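Local coordinates for protein Uly1 (PDB 7DRQ) that probably cleaves the algal polysaccharide ulvan by beta-elimination, as a calcium-binding lyase of polysaccharide lyase family 24, at residues A[177-180]-A[181-185]; A[193-196]-A[197-201]; A[307-310]-A[311-315]; A[319-322]-A[323-326]. All blocks are in the same frame, centred on the assembly; numbering follows the deposited sequence.

Contact 1: A[177-180]-A[181-185]; sequences NSEG and ATDYK. With CA (calcium ion), chain C.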
loop_
_atom_site.group_PDB
_atom_site.type_symbol
_atom_site.label_atom_id
_atom_site.label_comp_id
_atom_site.label_asym_id
_atom_site.label_seq_id
_atom_site.Cartn_x
_atom_site.Cartn_y
_atom_site.Cartn_z
ATOM N N ASN A 177 5.979 28.669 -3.626
ATOM C CA ASN A 177 4.924 28.060 -4.428
ATOM C C ASN A 177 3.583 27.950 -3.697
ATOM O O ASN A 177 2.643 27.348 -4.237
ATOM C CB ASN A 177 5.360 26.666 -4.897
ATOM C CG ASN A 177 6.631 26.693 -5.716
ATOM O OD1 ASN A 177 6.743 27.458 -6.671
ATOM N ND2 ASN A 177 7.590 25.841 -5.357
ATOM N N SER A 178 3.458 28.520 -2.498
ATOM C CA SER A 178 2.246 28.325 -1.710
ATOM C C SER A 178 1.017 28.876 -2.426
ATOM O O SER A 178 1.050 29.957 -3.017
ATOM C CB SER A 178 2.382 28.997 -0.345
ATOM O OG SER A 178 1.121 29.044 0.313
ATOM N N GLU A 179 -0.083 28.127 -2.353
ATOM C CA GLU A 179 -1.342 28.592 -2.921
ATOM C C GLU A 179 -2.062 29.594 -2.036
ATOM O O GLU A 179 -2.970 30.277 -2.516
ATOM C CB GLU A 179 -2.286 27.417 -3.176
ATOM C CG GLU A 179 -1.747 26.377 -4.110
ATOM C CD GLU A 179 -2.637 25.150 -4.160
ATOM O OE1 GLU A 179 -3.737 25.185 -3.565
ATOM O OE2 GLU A 179 -2.233 24.151 -4.787
ATOM N N GLY A 180 -1.706 29.690 -0.768
ATOM C CA GLY A 180 -2.397 30.612 0.100
ATOM C C GLY A 180 -2.668 29.993 1.452
ATOM O O GLY A 180 -2.003 29.044 1.867
ATOM N N ALA A 181 -3.685 30.546 2.124
ATOM C CA ALA A 181 -3.859 30.354 3.558
ATOM C C ALA A 181 -4.359 28.963 3.939
ATOM O O ALA A 181 -4.260 28.595 5.110
ATOM C CB ALA A 181 -4.824 31.403 4.110
ATOM N N THR A 182 -4.908 28.186 3.009
ATOM C CA THR A 182 -5.362 26.837 3.342
ATOM C C THR A 182 -4.612 25.776 2.541
ATOM O O THR A 182 -5.132 24.677 2.307
ATOM C CB THR A 182 -6.871 26.691 3.147
ATOM O OG1 THR A 182 -7.190 26.779 1.757
ATOM C CG2 THR A 182 -7.604 27.789 3.894
ATOM N N ASP A 183 -3.387 26.101 2.120
ATOM C CA ASP A 183 -2.514 25.178 1.395
ATOM C C ASP A 183 -1.697 24.411 2.430
ATOM O O ASP A 183 -0.740 24.942 3.010
ATOM C CB ASP A 183 -1.636 25.951 0.413
ATOM C CG ASP A 183 -0.704 25.064 -0.409
ATOM O OD1 ASP A 183 -0.574 23.848 -0.134
ATOM O OD2 ASP A 183 -0.070 25.621 -1.338
ATOM N N TYR A 184 -2.087 23.156 2.672
ATOM C CA TYR A 184 -1.345 22.250 3.539
ATOM C C TYR A 184 -0.528 21.223 2.765
ATOM O O TYR A 184 -0.047 20.252 3.365
ATOM C CB TYR A 184 -2.302 21.521 4.484
ATOM C CG TYR A 184 -2.880 22.420 5.547
ATOM C CD1 TYR A 184 -4.036 23.148 5.305
ATOM C CD2 TYR A 184 -2.273 22.533 6.792
ATOM C CE1 TYR A 184 -4.571 23.972 6.274
ATOM C CE2 TYR A 184 -2.805 23.357 7.770
ATOM C CZ TYR A 184 -3.951 24.071 7.497
ATOM O OH TYR A 184 -4.500 24.891 8.452
ATOM N N LYS A 185 -0.361 21.402 1.456
ATOM C CA LYS A 185 0.274 20.398 0.609
ATOM C C LYS A 185 1.681 20.856 0.244
ATOM O O LYS A 185 1.866 21.945 -0.310
ATOM C CB LYS A 185 -0.560 20.135 -0.646
ATOM C CG LYS A 185 -1.939 19.489 -0.361
ATOM C CD LYS A 185 -2.719 19.278 -1.660
ATOM C CE LYS A 185 -3.162 20.614 -2.254
ATOM N NZ LYS A 185 -3.846 20.473 -3.578
HETATM CA CA CA C . 1.280 23.637 -1.862
HETATM O O HOH W 1 1.671 24.859 -4.016
HETATM O O HOH W 2 -5.133 23.025 -3.764
HETATM O O HOH W 3 -0.479 22.624 -3.236
HETATM O O HOH W 4 2.774 22.186 -3.200
#
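Part of a calcium site is built by the surface loop between strand 150-152 and helix 195-198, which doubles back so that Asp-183 meets the backbone of Glu-179. The reversal is a type I beta turn from Gly-180 to Asp-183, closed by a long bond from Asp-183 N to Gly-180 O. Gly-180 suits the bend because its backbone angles would jam a CB against the preceding carbonyl. Just before it, Ser-178 OG accepts from Gly-180 N in an ST turn, and the same hydroxyl also bonds to Asp-173 O.

The carboxylate of Asp-183 grips the calcium ion with both oxygens, OD1 and OD2 each lying 2.5 Å from it. CG stands opposite the backbone N (chi1 -179°), which turns the carboxylate inward between the two limbs of the loop. OD2 also takes a nearly straight bond of 2.7 Å from Glu-179 N on its anti lone pair (172° at the hydrogen). OD1 accepts from Lys-185 N at 2.9 Å, making an Asx turn that brings Lys-185 O to the metal at 2.4 Å. Three waters and Asp-173 complete the seven ligands.

Glu-179 works from the second shell: its OE2 accepts from metal-bound water 3 at 2.8 Å, while OE1 is linked through water 2 to Lys-185 NZ, an ammonium that also pairs with Asp-146. Since the ion and two backbone N-H groups all stabilise negative charge on Asp-183, its carboxylate is probably kept ionised, with its rotation fixed from both sides.

Contact 2: A[193-196]-A[197-201]; sequences EDHG and QFSRL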
loop_
_atom_site.group_PDB
_atom_site.type_symbol
_atom_site.label_atom_id
_atom_site.label_comp_id
_atom_site.label_asym_id
_atom_site.label_seq_id
_atom_site.Cartn_x
_atom_site.Cartn_y
_atom_site.Cartn_z
ATOM N N GLU A 193 12.699 21.819 -3.122
ATOM C CA GLU A 193 11.912 21.483 -4.304
ATOM C C GLU A 193 12.801 20.743 -5.293
ATOM O O GLU A 193 13.928 21.168 -5.564
ATOM C CB GLU A 193 11.317 22.740 -4.946
ATOM C CG GLU A 193 10.465 22.474 -6.202
ATOM C CD GLU A 193 9.971 23.752 -6.862
ATOM O OE1 GLU A 193 10.335 24.846 -6.379
ATOM O OE2 GLU A 193 9.228 23.669 -7.862
ATOM N N ASP A 194 12.312 19.616 -5.806
ATOM C CA ASP A 194 13.162 18.736 -6.617
ATOM C C ASP A 194 12.236 17.902 -7.509
ATOM O O ASP A 194 11.782 16.830 -7.108
ATOM C CB ASP A 194 14.036 17.865 -5.726
ATOM C CG ASP A 194 15.012 17.010 -6.507
ATOM O OD1 ASP A 194 14.861 16.883 -7.743
ATOM O OD2 ASP A 194 15.948 16.459 -5.877
ATOM N N HIS A 195 11.988 18.400 -8.725
ATOM C CA HIS A 195 11.072 17.700 -9.624
ATOM C C HIS A 195 11.605 16.326 -10.011
ATOM O O HIS A 195 10.841 15.360 -10.080
ATOM C CB HIS A 195 10.800 18.533 -10.876
ATOM C CG HIS A 195 9.747 17.947 -11.765
ATOM N ND1 HIS A 195 10.047 17.132 -12.837
ATOM C CD2 HIS A 195 8.399 18.056 -11.740
ATOM C CE1 HIS A 195 8.926 16.760 -13.431
ATOM N NE2 HIS A 195 7.913 17.313 -12.787
ATOM N N GLY A 196 12.915 16.214 -10.255
ATOM C CA GLY A 196 13.483 14.906 -10.551
ATOM C C GLY A 196 13.185 13.891 -9.461
ATOM O O GLY A 196 12.853 12.735 -9.744
ATOM N N GLN A 197 13.263 14.324 -8.199
ATOM C CA GLN A 197 13.095 13.411 -7.068
ATOM C C GLN A 197 11.630 13.122 -6.765
ATOM O O GLN A 197 11.299 12.005 -6.346
ATOM C CB GLN A 197 13.773 13.985 -5.812
ATOM C CG GLN A 197 13.684 13.073 -4.589
ATOM C CD GLN A 197 14.363 13.618 -3.338
ATOM O OE1 GLN A 197 14.302 12.990 -2.274
ATOM N NE2 GLN A 197 15.006 14.784 -3.449
ATOM N N PHE A 198 10.736 14.088 -6.963
ATOM C CA PHE A 198 9.379 13.941 -6.449
ATOM C C PHE A 198 8.309 13.799 -7.521
ATOM O O PHE A 198 7.124 13.731 -7.181
ATOM C CB PHE A 198 9.064 15.116 -5.521
ATOM C CG PHE A 198 9.863 15.083 -4.266
ATOM C CD1 PHE A 198 9.594 14.130 -3.294
ATOM C CD2 PHE A 198 10.927 15.955 -4.077
ATOM C CE1 PHE A 198 10.351 14.068 -2.146
ATOM C CE2 PHE A 198 11.686 15.899 -2.934
ATOM C CZ PHE A 198 11.409 14.964 -1.967
ATOM N N SER A 199 8.681 13.726 -8.792
ATOM C CA SER A 199 7.712 13.502 -9.850
ATOM C C SER A 199 7.613 12.014 -10.182
ATOM O O SER A 199 8.500 11.216 -9.857
ATOM C CB SER A 199 8.084 14.290 -11.106
ATOM O OG SER A 199 9.332 13.850 -11.583
ATOM N N ARG A 200 6.502 11.655 -10.829
ATOM C CA ARG A 200 6.230 10.292 -11.282
ATOM C C ARG A 200 6.204 9.288 -10.128
ATOM O O ARG A 200 6.632 8.142 -10.280
ATOM C CB ARG A 200 7.231 9.852 -12.356
ATOM C CG ARG A 200 7.152 10.685 -13.624
ATOM C CD ARG A 200 7.987 10.052 -14.739
ATOM N NE ARG A 200 7.537 10.466 -16.067
ATOM C CZ ARG A 200 8.056 11.490 -16.738
ATOM N NH1 ARG A 200 9.033 12.199 -16.197
ATOM N NH2 ARG A 200 7.597 11.811 -17.944
ATOM N N LEU A 201 5.669 9.700 -8.979
ATOM C CA LEU A 201 5.612 8.834 -7.804
ATOM C C LEU A 201 4.195 8.307 -7.573
ATOM O O LEU A 201 3.210 9.033 -7.754
ATOM C CB LEU A 201 6.109 9.577 -6.561
ATOM C CG LEU A 201 7.574 10.029 -6.545
ATOM C CD1 LEU A 201 7.881 10.790 -5.267
ATOM C CD2 LEU A 201 8.505 8.833 -6.681
#
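Asp-194 and Gln-197 meet twice at the start of a short helix. Asp-194 OD1 accepts from Gln-197 N at 3.1 Å, the donor standing above the carboxylate plane. OD2 takes Gln-197 NE2, also at 3.1 Å, and lies close to the plane of the amide, which is turned nearly perpendicular to the carboxylate. With CG swung opposite its backbone N (chi1 -176°), Asp-194 can fold back over the N-H of Gln-197 as the N-cap of helix 195-198; its carbonyl O meanwhile receives Phe-198 N at 2.9 Å.

At the other end of the helix, Ser-199 turns back on His-195 O, which accepts its OG, at 2.6 Å, and its N from opposite faces of the carbonyl plane. A small hydroxyl residue suits this spot, where the chain leaves helical geometry: Ser-199 CB also packs over the face of the His-195 ring, 3.6 Å from its centroid.

Further out, Gln-197 CG lies over the centre of the Phe-198 ring, and that ring also meets Phe-148. Gln-197 OE1 accepts from Phe-243 N in strand 239-245, which fixes the amide. The His-195 ring is set by a bond between its NE2 and Glu-133 N and by an edge-to-face meeting with Tyr-147.

Contact 3: A[307-310]-A[311-315]; sequences WKNY and KGEAI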
loop_
_atom_site.group_PDB
_atom_site.type_symbol
_atom_site.label_atom_id
_atom_site.label_comp_id
_atom_site.label_asym_id
_atom_site.label_seq_id
_atom_site.Cartn_x
_atom_site.Cartn_y
_atom_site.Cartn_z
ATOM N N TRP A 307 22.650 -4.978 1.355
ATOM C CA TRP A 307 21.515 -5.680 0.767
ATOM C C TRP A 307 21.939 -7.051 0.264
ATOM O O TRP A 307 22.997 -7.204 -0.362
ATOM C CB TRP A 307 20.918 -4.863 -0.375
ATOM C CG TRP A 307 19.986 -3.801 0.116
ATOM C CD1 TRP A 307 20.302 -2.513 0.426
ATOM C CD2 TRP A 307 18.577 -3.945 0.364
ATOM N NE1 TRP A 307 19.178 -1.836 0.846
ATOM C CE2 TRP A 307 18.106 -2.696 0.824
ATOM C CE3 TRP A 307 17.673 -5.007 0.242
ATOM C CZ2 TRP A 307 16.769 -2.475 1.158
ATOM C CZ3 TRP A 307 16.328 -4.786 0.575
ATOM C CH2 TRP A 307 15.897 -3.536 1.032
ATOM N N LYS A 308 21.094 -8.049 0.529
ATOM C CA LYS A 308 21.413 -9.443 0.268
ATOM C C LYS A 308 20.198 -10.163 -0.305
ATOM O O LYS A 308 19.058 -9.762 -0.083
ATOM C CB LYS A 308 21.874 -10.151 1.545
ATOM C CG LYS A 308 22.876 -9.323 2.351
ATOM C CD LYS A 308 23.847 -10.176 3.106
ATOM C CE LYS A 308 25.005 -9.334 3.640
ATOM N NZ LYS A 308 24.919 -9.152 5.105
ATOM N N ASN A 309 20.452 -11.244 -1.038
ATOM C CA ASN A 309 19.357 -12.087 -1.492
ATOM C C ASN A 309 19.064 -13.143 -0.427
ATOM O O ASN A 309 19.659 -13.149 0.653
ATOM C CB ASN A 309 19.662 -12.692 -2.867
ATOM C CG ASN A 309 20.859 -13.637 -2.862
ATOM O OD1 ASN A 309 21.267 -14.157 -1.825
ATOM N ND2 ASN A 309 21.420 -13.872 -4.051
ATOM N N TYR A 310 18.123 -14.051 -0.715
ATOM C CA TYR A 310 17.675 -14.949 0.343
ATOM C C TYR A 310 18.777 -15.893 0.792
ATOM O O TYR A 310 18.740 -16.368 1.932
ATOM C CB TYR A 310 16.437 -15.746 -0.094
ATOM C CG TYR A 310 16.732 -17.002 -0.893
ATOM C CD1 TYR A 310 16.929 -16.951 -2.269
ATOM C CD2 TYR A 310 16.789 -18.245 -0.269
ATOM C CE1 TYR A 310 17.196 -18.104 -3.003
ATOM C CE2 TYR A 310 17.044 -19.394 -0.987
ATOM C CZ TYR A 310 17.247 -19.325 -2.347
ATOM O OH TYR A 310 17.493 -20.489 -3.036
ATOM N N LYS A 311 19.766 -16.147 -0.060
ATOM C CA LYS A 311 20.904 -16.976 0.316
ATOM C C LYS A 311 21.927 -16.229 1.166
ATOM O O LYS A 311 22.871 -16.855 1.666
ATOM C CB LYS A 311 21.603 -17.511 -0.939
ATOM C CG LYS A 311 20.768 -18.454 -1.789
ATOM C CD LYS A 311 21.440 -18.605 -3.155
ATOM C CE LYS A 311 20.727 -19.584 -4.059
ATOM N NZ LYS A 311 21.461 -19.689 -5.356
ATOM N N GLY A 312 21.777 -14.918 1.327
ATOM C CA GLY A 312 22.732 -14.132 2.081
ATOM C C GLY A 312 23.832 -13.507 1.256
ATOM O O GLY A 312 24.751 -12.900 1.828
ATOM N N GLU A 313 23.770 -13.631 -0.067
ATOM C CA GLU A 313 24.778 -13.054 -0.941
ATOM C C GLU A 313 24.482 -11.584 -1.193
ATOM O O GLU A 313 23.333 -11.197 -1.397
ATOM C CB GLU A 313 24.816 -13.814 -2.270
ATOM C CG GLU A 313 24.870 -15.325 -2.097
ATOM C CD GLU A 313 24.600 -16.097 -3.382
ATOM O OE1 GLU A 313 23.874 -15.593 -4.267
ATOM O OE2 GLU A 313 25.112 -17.227 -3.502
ATOM N N ALA A 314 25.532 -10.764 -1.203
ATOM C CA ALA A 314 25.349 -9.354 -1.515
ATOM C C ALA A 314 24.808 -9.193 -2.928
ATOM O O ALA A 314 25.222 -9.902 -3.850
ATOM C CB ALA A 314 26.672 -8.601 -1.376
ATOM N N ILE A 315 23.858 -8.274 -3.093
ATOM C CA ILE A 315 23.326 -7.960 -4.411
ATOM C C ILE A 315 23.810 -6.577 -4.819
ATOM O O ILE A 315 24.182 -5.742 -3.989
ATOM C CB ILE A 315 21.782 -8.050 -4.474
ATOM C CG1 ILE A 315 21.130 -7.051 -3.506
ATOM C CG2 ILE A 315 21.334 -9.477 -4.147
ATOM C CD1 ILE A 315 19.641 -6.816 -3.789
HETATM O O HOH W 5 24.583 -5.192 -1.473
#
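Asn-309 and Glu-313 face each other across a tight reversal, joined by backbone and side chains alike. Asn-309 N donates to Glu-313 O at 2.9 Å, in the carbonyl plane, and Asn-309 O in turn receives Gly-312 N at 2.8 Å. The amide side chain adds bonds of its own: OD1 accepts from Glu-313 N at 3.1 Å and, weakly, from Lys-311 N. ND2 gives one hydrogen to Glu-313 OE1 in an almost straight bond of 3.0 Å (175° at the hydrogen), and it also bonds to Glu-324 O. Placing CG between the backbone N and the carbonyl carbon (chi1 64°) folds the amide over the turn, where asparagine can offer an acceptor and a donor together.

Beyond the turn, Trp-307 O receives Ile-315 N at 3.1 Å and is bridged by water 5 to Ile-315 O. Between these bonds Lys-308 and Ala-314 form a non-hydrogen-bonded pair. The charged end of Lys-308 finds Asp-299, and the indole NE1 of Trp-307 bonds to Gly-303 O.

Apolar packing joins Ile-315 CG1 to Trp-307 CB at 3.8 Å. Lys-311 makes a CH-pi contact, its CG lying over one face of the Tyr-310 ring, 3.8 Å from the centroid.

A type I turn from Asn-309 to Gly-312 whose last residue is a glycine with positive phi (93°) is the 3:5 beta hairpin with a G1 bulge; here it springs from strand 307-308 at the margin of an antiparallel sheet in the BNR-type, propeller-related region.

Contact 4: A[319-322]-A[323-326]; sequences LVKA and DEAL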
loop_
_atom_site.group_PDB
_atom_site.type_symbol
_atom_site.label_atom_id
_atom_site.label_comp_id
_atom_site.label_asym_id
_atom_site.label_seq_id
_atom_site.Cartn_x
_atom_site.Cartn_y
_atom_site.Cartn_z
ATOM N N LEU A 319 19.915 -2.033 -7.556
ATOM C CA LEU A 319 19.824 -3.240 -8.366
ATOM C C LEU A 319 19.531 -2.908 -9.824
ATOM O O LEU A 319 18.715 -2.034 -10.128
ATOM C CB LEU A 319 18.720 -4.153 -7.814
ATOM C CG LEU A 319 18.658 -5.597 -8.295
ATOM C CD1 LEU A 319 19.966 -6.334 -8.026
ATOM C CD2 LEU A 319 17.449 -6.332 -7.636
ATOM N N VAL A 320 20.181 -3.638 -10.728
ATOM C CA VAL A 320 19.960 -3.501 -12.162
ATOM C C VAL A 320 19.327 -4.751 -12.756
ATOM O O VAL A 320 18.417 -4.650 -13.579
ATOM C CB VAL A 320 21.268 -3.157 -12.902
ATOM C CG1 VAL A 320 21.001 -3.012 -14.403
ATOM C CG2 VAL A 320 21.886 -1.886 -12.335
ATOM N N LYS A 321 19.807 -5.933 -12.358
ATOM C CA LYS A 321 19.316 -7.227 -12.831
ATOM C C LYS A 321 18.515 -7.875 -11.708
ATOM O O LYS A 321 19.096 -8.352 -10.724
ATOM C CB LYS A 321 20.474 -8.148 -13.223
ATOM C CG LYS A 321 21.356 -7.702 -14.379
ATOM C CD LYS A 321 22.482 -8.751 -14.584
ATOM C CE LYS A 321 23.722 -8.480 -13.685
ATOM N NZ LYS A 321 23.915 -9.367 -12.459
ATOM N N ALA A 322 17.191 -7.931 -11.866
ATOM C CA ALA A 322 16.346 -8.467 -10.798
ATOM C C ALA A 322 16.734 -9.893 -10.406
ATOM O O ALA A 322 16.584 -10.272 -9.237
ATOM C CB ALA A 322 14.873 -8.415 -11.216
ATOM N N ASP A 323 17.241 -10.694 -11.352
ATOM C CA ASP A 323 17.519 -12.097 -11.064
ATOM C C ASP A 323 18.510 -12.298 -9.921
ATOM O O ASP A 323 18.521 -13.379 -9.326
ATOM C CB ASP A 323 18.029 -12.811 -12.322
ATOM C CG ASP A 323 16.909 -13.152 -13.297
ATOM O OD1 ASP A 323 15.737 -12.828 -12.998
ATOM O OD2 ASP A 323 17.199 -13.735 -14.371
ATOM N N GLU A 324 19.336 -11.294 -9.589
ATOM C CA GLU A 324 20.162 -11.403 -8.388
ATOM C C GLU A 324 19.330 -11.729 -7.163
ATOM O O GLU A 324 19.817 -12.377 -6.234
ATOM C CB GLU A 324 20.932 -10.109 -8.132
ATOM C CG GLU A 324 21.890 -9.738 -9.249
ATOM C CD GLU A 324 22.922 -8.726 -8.796
ATOM O OE1 GLU A 324 23.246 -8.696 -7.577
ATOM O OE2 GLU A 324 23.399 -7.960 -9.658
ATOM N N ALA A 325 18.076 -11.282 -7.144
ATOM C CA ALA A 325 17.185 -11.436 -5.999
ATOM C C ALA A 325 16.127 -12.515 -6.224
ATOM O O ALA A 325 15.150 -12.584 -5.482
ATOM C CB ALA A 325 16.525 -10.093 -5.675
ATOM N N LEU A 326 16.316 -13.367 -7.229
ATOM C CA LEU A 326 15.329 -14.396 -7.558
ATOM C C LEU A 326 15.051 -15.336 -6.385
ATOM O O LEU A 326 15.969 -15.747 -5.671
ATOM C CB LEU A 326 15.841 -15.216 -8.742
ATOM C CG LEU A 326 14.915 -16.318 -9.256
ATOM C CD1 LEU A 326 13.712 -15.700 -9.977
ATOM C CD2 LEU A 326 15.693 -17.250 -10.191
HETATM O O HOH W 6 22.290 -5.905 -10.913
#
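Charge pairing comes first: Lys-321 NZ reaches Glu-324 OE2 at 3.2 Å in a salt bridge, meeting the carboxylate on its anti side but well out of its plane. The lysine chain, bent in its outer half (chi3 -87°), curls over to make this approach. OE2 also accepts from water 6 at 2.7 Å, and that water takes the N-H of Lys-321. A further bond, to Thr-316 OG1, means that several polar groups grip this one oxygen and probably favour its charged form. Asp-323 pairs separately, through a salt bridge to Arg-329.

Backbone hydrogen bonds follow a three-residue spacing. Glu-324 N donates to Lys-321 O at 3.2 Å, Ala-325 N to Ala-322 O at 2.8 Å, and Leu-326 N to Asp-323 O at 3.0 Å.

Apolar packing is sparser. Leu-319 and the stem of Glu-324 run past each other in opposite directions, with CD1 of the leucine 3.9 Å from Glu-324 CB. Small Ala-322 fits against Phe-294, Phe-277 and Trp-260.

Successive bonds to the third residue back are the mark of a 3-10 helical turn, which here delivers the chain into strand 326-328, beside strand 290-298 in a sheet consistent with a propeller blade.

In the fold
All four contacts are local turns within the BNR-type, propeller-related region. Contact 1 is the surface one, dominated by a metal and its waters; the other three are partly buried and are held mainly by bonds between protein groups. Contacts 1 and 2 touch through Asn-177 and Glu-193, which ties the calcium loop to the approach of the short helix before strand 201-208. Contacts 3 and 4 also adjoin, their centres about 10 Å apart, and both border strand 290-298; Ile-315 of one packs on Glu-324 of the other. Aspartate binds metal in contact 1 but caps a helix in contact 2, whereas contact 3 depends on an amide and contact 4 on a salt bridge.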